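Local coordinates for protein alpha-1,3-glucanase (Streptomyces thermodiastaticus, PDB 7C7D) that probably hydrolyses alpha-1,3-glucan from within the chain, as a thermostable glycosidase of family GH87, at residues G265-D278 with F291-P305. Sequence-based numbering, arbitrary orientation.
Sequences GSWYSVVHSSHFID and FAVIGEVTERVDSSP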
loop_
_atom_site.group_PDB
_atom_site.type_symbol
_atom_site.label_atom_id
_atom_site.label_comp_id
_atom_site.label_asym_id
_atom_site.label_seq_id
_atom_site.Cartn_x
_atom_site.Cartn_y
_atom_site.Cartn_z
ATOM N N GLY A 265 11.392 -15.994 -11.534
ATOM C CA GLY A 265 11.074 -15.664 -10.161
ATOM C C GLY A 265 11.608 -14.288 -9.829
ATOM O O GLY A 265 12.696 -13.918 -10.276
ATOM N N SER A 266 10.851 -13.520 -9.044
ATOM C CA SER A 266 11.215 -12.137 -8.771
ATOM C C SER A 266 12.463 -11.992 -7.907
ATOM O O SER A 266 12.946 -10.866 -7.744
ATOM C CB SER A 266 10.039 -11.415 -8.122
ATOM O OG SER A 266 9.786 -11.965 -6.844
ATOM N N TRP A 267 12.986 -13.075 -7.337
ATOM C CA TRP A 267 14.259 -13.024 -6.634
ATOM C C TRP A 267 15.435 -13.383 -7.530
ATOM O O TRP A 267 16.580 -13.311 -7.079
ATOM C CB TRP A 267 14.236 -13.935 -5.399
ATOM C CG TRP A 267 13.293 -13.444 -4.333
ATOM C CD1 TRP A 267 11.928 -13.350 -4.421
ATOM C CD2 TRP A 267 13.641 -12.971 -3.026
ATOM N NE1 TRP A 267 11.412 -12.854 -3.249
ATOM C CE2 TRP A 267 12.439 -12.616 -2.376
ATOM C CE3 TRP A 267 14.851 -12.817 -2.337
ATOM C CZ2 TRP A 267 12.412 -12.123 -1.071
ATOM C CZ3 TRP A 267 14.819 -12.321 -1.036
ATOM C CH2 TRP A 267 13.607 -11.982 -0.420
ATOM N N TYR A 268 15.182 -13.742 -8.786
ATOM C CA TYR A 268 16.225 -14.201 -9.702
ATOM C C TYR A 268 16.338 -13.367 -10.966
ATOM O O TYR A 268 17.455 -13.070 -11.401
ATOM C CB TYR A 268 15.973 -15.662 -10.094
ATOM C CG TYR A 268 15.849 -16.580 -8.910
ATOM C CD1 TYR A 268 16.962 -16.938 -8.160
ATOM C CD2 TYR A 268 14.613 -17.078 -8.527
ATOM C CE1 TYR A 268 16.846 -17.779 -7.068
ATOM C CE2 TYR A 268 14.489 -17.914 -7.439
ATOM C CZ TYR A 268 15.606 -18.261 -6.714
ATOM O OH TYR A 268 15.475 -19.096 -5.626
ATOM N N SER A 269 15.216 -13.012 -11.587
ATOM C CA SER A 269 15.206 -12.214 -12.809
ATOM C C SER A 269 14.865 -10.782 -12.425
ATOM O O SER A 269 13.713 -10.481 -12.104
ATOM C CB SER A 269 14.187 -12.772 -13.797
ATOM O OG SER A 269 14.437 -14.143 -14.071
ATOM N N VAL A 270 15.856 -9.897 -12.477
ATOM C CA VAL A 270 15.736 -8.565 -11.892
ATOM C C VAL A 270 15.995 -7.520 -12.970
ATOM O O VAL A 270 17.105 -7.439 -13.511
ATOM C CB VAL A 270 16.685 -8.381 -10.698
ATOM C CG1 VAL A 270 16.514 -6.991 -10.107
ATOM C CG2 VAL A 270 16.415 -9.447 -9.640
ATOM N N VAL A 271 14.974 -6.727 -13.281
ATOM C CA VAL A 271 15.082 -5.591 -14.188
ATOM C C VAL A 271 15.314 -4.341 -13.354
ATOM O O VAL A 271 14.590 -4.089 -12.379
ATOM C CB VAL A 271 13.805 -5.448 -15.034
ATOM C CG1 VAL A 271 13.749 -4.078 -15.708
ATOM C CG2 VAL A 271 13.683 -6.585 -16.046
ATOM N N HIS A 272 16.317 -3.554 -13.743
ATOM C CA HIS A 272 16.622 -2.276 -13.109
ATOM C C HIS A 272 16.126 -1.190 -14.052
ATOM O O HIS A 272 16.734 -0.927 -15.093
ATOM C CB HIS A 272 18.115 -2.165 -12.829
ATOM C CG HIS A 272 18.606 -3.208 -11.875
ATOM N ND1 HIS A 272 18.598 -3.033 -10.507
ATOM C CD2 HIS A 272 19.058 -4.467 -12.088
ATOM C CE1 HIS A 272 19.060 -4.124 -9.922
ATOM N NE2 HIS A 272 19.345 -5.010 -10.859
ATOM N N SER A 273 14.993 -0.588 -13.704
ATOM C CA SER A 273 14.377 0.418 -14.552
ATOM C C SER A 273 13.534 1.337 -13.695
ATOM O O SER A 273 12.876 0.885 -12.752
ATOM C CB SER A 273 13.470 -0.236 -15.593
ATOM O OG SER A 273 12.927 0.736 -16.460
ATOM N N SER A 274 13.554 2.623 -14.040
ATOM C CA SER A 274 12.675 3.613 -13.441
ATOM C C SER A 274 11.598 4.084 -14.408
ATOM O O SER A 274 10.925 5.080 -14.134
ATOM C CB SER A 274 13.496 4.796 -12.914
ATOM O OG SER A 274 14.418 4.371 -11.924
ATOM N N HIS A 275 11.418 3.390 -15.534
ATOM C CA HIS A 275 10.474 3.801 -16.570
ATOM C C HIS A 275 10.253 2.600 -17.479
ATOM O O HIS A 275 10.682 2.598 -18.635
ATOM C CB HIS A 275 11.070 4.977 -17.355
ATOM C CG HIS A 275 10.115 5.646 -18.294
ATOM N ND1 HIS A 275 10.542 6.318 -19.417
ATOM C CD2 HIS A 275 8.767 5.773 -18.269
ATOM C CE1 HIS A 275 9.500 6.825 -20.049
ATOM N NE2 HIS A 275 8.409 6.511 -19.372
ATOM N N PHE A 276 9.612 1.556 -16.955
ATOM C CA PHE A 276 9.679 0.248 -17.598
ATOM C C PHE A 276 8.723 0.125 -18.783
ATOM O O PHE A 276 9.158 -0.092 -19.919
ATOM C CB PHE A 276 9.462 -0.860 -16.563
ATOM C CG PHE A 276 9.540 -2.244 -17.132
ATOM C CD1 PHE A 276 10.714 -2.714 -17.701
ATOM C CD2 PHE A 276 8.434 -3.070 -17.113
ATOM C CE1 PHE A 276 10.783 -3.993 -18.223
ATOM C CE2 PHE A 276 8.493 -4.348 -17.635
ATOM C CZ PHE A 276 9.669 -4.812 -18.193
ATOM N N ILE A 277 7.416 0.244 -18.542
ATOM C CA ILE A 277 6.414 0.242 -19.603
ATOM C C ILE A 277 5.671 1.567 -19.550
ATOM O O ILE A 277 5.205 1.976 -18.482
ATOM C CB ILE A 277 5.443 -0.947 -19.473
ATOM C CG1 ILE A 277 6.165 -2.253 -19.815
ATOM C CG2 ILE A 277 4.219 -0.755 -20.368
ATOM C CD1 ILE A 277 5.381 -3.507 -19.419
ATOM N N ASP A 278 5.565 2.236 -20.698
ATOM C CA ASP A 278 4.867 3.517 -20.776
ATOM C C ASP A 278 4.186 3.578 -22.135
ATOM O O ASP A 278 4.851 3.748 -23.165
ATOM C CB ASP A 278 5.859 4.666 -20.584
ATOM C CG ASP A 278 5.190 6.022 -20.429
ATOM O OD1 ASP A 278 3.958 6.124 -20.605
ATOM O OD2 ASP A 278 5.912 6.997 -20.123
ATOM N N PHE A 291 9.037 -11.646 -12.316
ATOM C CA PHE A 291 10.307 -10.930 -12.304
ATOM C C PHE A 291 10.203 -9.715 -11.395
ATOM O O PHE A 291 9.133 -9.388 -10.874
ATOM C CB PHE A 291 10.901 -10.629 -13.706
ATOM C CG PHE A 291 10.078 -9.707 -14.586
ATOM C CD1 PHE A 291 8.961 -10.178 -15.266
ATOM C CD2 PHE A 291 10.486 -8.394 -14.809
ATOM C CE1 PHE A 291 8.240 -9.344 -16.116
ATOM C CE2 PHE A 291 9.771 -7.559 -15.659
ATOM C CZ PHE A 291 8.657 -8.034 -16.319
ATOM N N ALA A 292 11.339 -9.064 -11.180
ATOM C CA ALA A 292 11.394 -7.848 -10.385
ATOM C C ALA A 292 11.656 -6.656 -11.292
ATOM O O ALA A 292 12.391 -6.764 -12.280
ATOM C CB ALA A 292 12.495 -7.939 -9.327
ATOM N N VAL A 293 11.031 -5.527 -10.967
ATOM C CA VAL A 293 11.377 -4.232 -11.551
ATOM C C VAL A 293 11.714 -3.317 -10.389
ATOM O O VAL A 293 10.840 -2.982 -9.576
ATOM C CB VAL A 293 10.266 -3.640 -12.427
ATOM C CG1 VAL A 293 10.685 -2.273 -12.949
ATOM C CG2 VAL A 293 9.947 -4.580 -13.577
ATOM N N ILE A 294 12.987 -2.950 -10.287
ATOM C CA ILE A 294 13.508 -2.154 -9.187
ATOM C C ILE A 294 14.155 -0.918 -9.792
ATOM O O ILE A 294 15.106 -1.028 -10.578
ATOM C CB ILE A 294 14.499 -2.953 -8.328
ATOM C CG1 ILE A 294 13.855 -4.265 -7.855
ATOM C CG2 ILE A 294 14.971 -2.119 -7.156
ATOM C CD1 ILE A 294 14.759 -5.115 -6.984
ATOM N N GLY A 295 13.629 0.254 -9.445
ATOM C CA GLY A 295 14.109 1.501 -9.995
ATOM C C GLY A 295 15.166 2.140 -9.119
ATOM O O GLY A 295 15.726 1.527 -8.205
ATOM N N GLU A 296 15.452 3.404 -9.431
ATOM C CA GLU A 296 16.380 4.227 -8.665
ATOM C C GLU A 296 15.718 5.543 -8.282
ATOM O O GLU A 296 16.388 6.564 -8.122
ATOM C CB GLU A 296 17.685 4.458 -9.428
ATOM C CG GLU A 296 18.451 3.176 -9.714
ATOM C CD GLU A 296 18.996 2.504 -8.459
ATOM O OE1 GLU A 296 19.273 3.216 -7.469
ATOM O OE2 GLU A 296 19.151 1.263 -8.458
ATOM N N VAL A 297 14.401 5.525 -8.117
ATOM C CA VAL A 297 13.650 6.742 -7.839
ATOM C C VAL A 297 13.839 7.116 -6.376
ATOM O O VAL A 297 13.620 6.294 -5.474
ATOM C CB VAL A 297 12.166 6.548 -8.188
ATOM C CG1 VAL A 297 11.367 7.780 -7.804
ATOM C CG2 VAL A 297 12.012 6.243 -9.676
ATOM N N THR A 298 14.269 8.352 -6.136
ATOM C CA THR A 298 14.532 8.836 -4.789
ATOM C C THR A 298 13.694 10.055 -4.441
ATOM O O THR A 298 13.842 10.609 -3.346
ATOM C CB THR A 298 16.020 9.165 -4.616
ATOM O OG1 THR A 298 16.326 10.328 -5.386
ATOM C CG2 THR A 298 16.891 8.013 -5.103
ATOM N N GLU A 299 12.814 10.486 -5.335
ATOM C CA GLU A 299 12.023 11.681 -5.116
ATOM C C GLU A 299 10.676 11.475 -5.783
ATOM O O GLU A 299 10.459 10.494 -6.495
ATOM C CB GLU A 299 12.718 12.907 -5.697
ATOM C CG GLU A 299 12.982 12.773 -7.172
ATOM C CD GLU A 299 14.104 13.659 -7.643
ATOM O OE1 GLU A 299 14.315 14.736 -7.044
ATOM O OE2 GLU A 299 14.780 13.268 -8.611
ATOM N N ARG A 300 9.774 12.421 -5.560
ATOM C CA ARG A 300 8.459 12.403 -6.185
ATOM C C ARG A 300 8.368 13.587 -7.138
ATOM O O ARG A 300 8.257 14.738 -6.700
ATOM C CB ARG A 300 7.358 12.448 -5.132
ATOM C CG ARG A 300 5.986 12.356 -5.735
ATOM C CD ARG A 300 4.951 12.416 -4.666
ATOM N NE ARG A 300 3.618 12.447 -5.237
ATOM C CZ ARG A 300 2.519 12.200 -4.539
ATOM N NH1 ARG A 300 2.611 11.910 -3.248
ATOM N NH2 ARG A 300 1.340 12.243 -5.133
ATOM N N VAL A 301 8.437 13.303 -8.433
ATOM C CA VAL A 301 8.278 14.295 -9.490
ATOM C C VAL A 301 6.951 13.980 -10.170
ATOM O O VAL A 301 6.857 13.049 -10.979
ATOM C CB VAL A 301 9.442 14.265 -10.488
ATOM C CG1 VAL A 301 9.300 15.385 -11.515
ATOM C CG2 VAL A 301 10.778 14.374 -9.758
ATOM N N ASP A 302 5.911 14.748 -9.839
ATOM C CA ASP A 302 4.569 14.366 -10.260
ATOM C C ASP A 302 4.431 14.340 -11.777
ATOM O O ASP A 302 3.685 13.513 -12.314
ATOM C CB ASP A 302 3.520 15.268 -9.607
ATOM C CG ASP A 302 3.163 14.811 -8.202
ATOM O OD1 ASP A 302 3.465 13.645 -7.862
ATOM O OD2 ASP A 302 2.575 15.610 -7.441
ATOM N N SER A 303 5.172 15.196 -12.481
ATOM C CA SER A 303 5.083 15.288 -13.934
ATOM C C SER A 303 5.924 14.246 -14.665
ATOM O O SER A 303 5.880 14.201 -15.900
ATOM C CB SER A 303 5.494 16.688 -14.397
ATOM O OG SER A 303 6.823 16.987 -13.998
ATOM N N SER A 304 6.687 13.417 -13.953
ATOM C CA SER A 304 7.563 12.447 -14.593
ATOM C C SER A 304 7.018 11.037 -14.420
ATOM O O SER A 304 6.698 10.637 -13.293
ATOM C CB SER A 304 8.971 12.528 -14.000
ATOM O OG SER A 304 9.893 11.857 -14.838
ATOM N N PRO A 305 6.904 10.250 -15.497
ATOM C CA PRO A 305 6.327 8.895 -15.410
ATOM C C PRO A 305 7.344 7.868 -14.923
ATOM O O PRO A 305 7.655 6.899 -15.608
ATOM C CB PRO A 305 5.897 8.639 -16.859
ATOM C CG PRO A 305 6.945 9.357 -17.666
ATOM C CD PRO A 305 7.220 10.626 -16.890
HETATM O O HOH W 1 17.742 -0.354 -10.049
#
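One face of the Phe276 ring is covered by Val293, whose CG2 stands 4.2 Å from the ring centroid in a CH-pi contact, while Phe291 CE2 lies 3.7 Å from Phe276 CZ, the two rings meeting obliquely with their planes 66° apart. Phe276 holds its CG anti to the backbone N (chi1 -179°), which brings the ring beneath Val293 CG2 and up to Phe291, and Val271 CG2 adds to this apolar cluster. The His275 ring has Asp278 at its edge: NE2 donates to the anti lone pair of OD2 at 2.7 Å, in the ring plane, while Pro305 CG packs against both ends of that bond. Were His275 an alanine, Asp278 OD2 would probably lose this donor and a gap would open beside Pro305. At the His272 edge, an in-plane water lies 2.8 Å from ND1 and is also hydrogen-bonded to Ile294 O and Glu296 OE2; Asp246 holds His272 NE2, and Tyr145 OH and a salt bridge to Lys144 hold Glu296 OE1. Past the strands, Ser274 OG accepts a nearly straight bond from Glu296 N at 2.9 Å. Strands 269-272 and 292-294 pair in parallel, Val271 N donating to Ala292 O and Val271 O accepting from Ile294 N, as successive coils of the right-handed parallel beta-helix expected of a pectate lyase-like fold. Strand 245-248 flanks the pair beyond 269-272, strand 323-325 beyond 292-294, and strand 163-169 touches Val270 and Ala292.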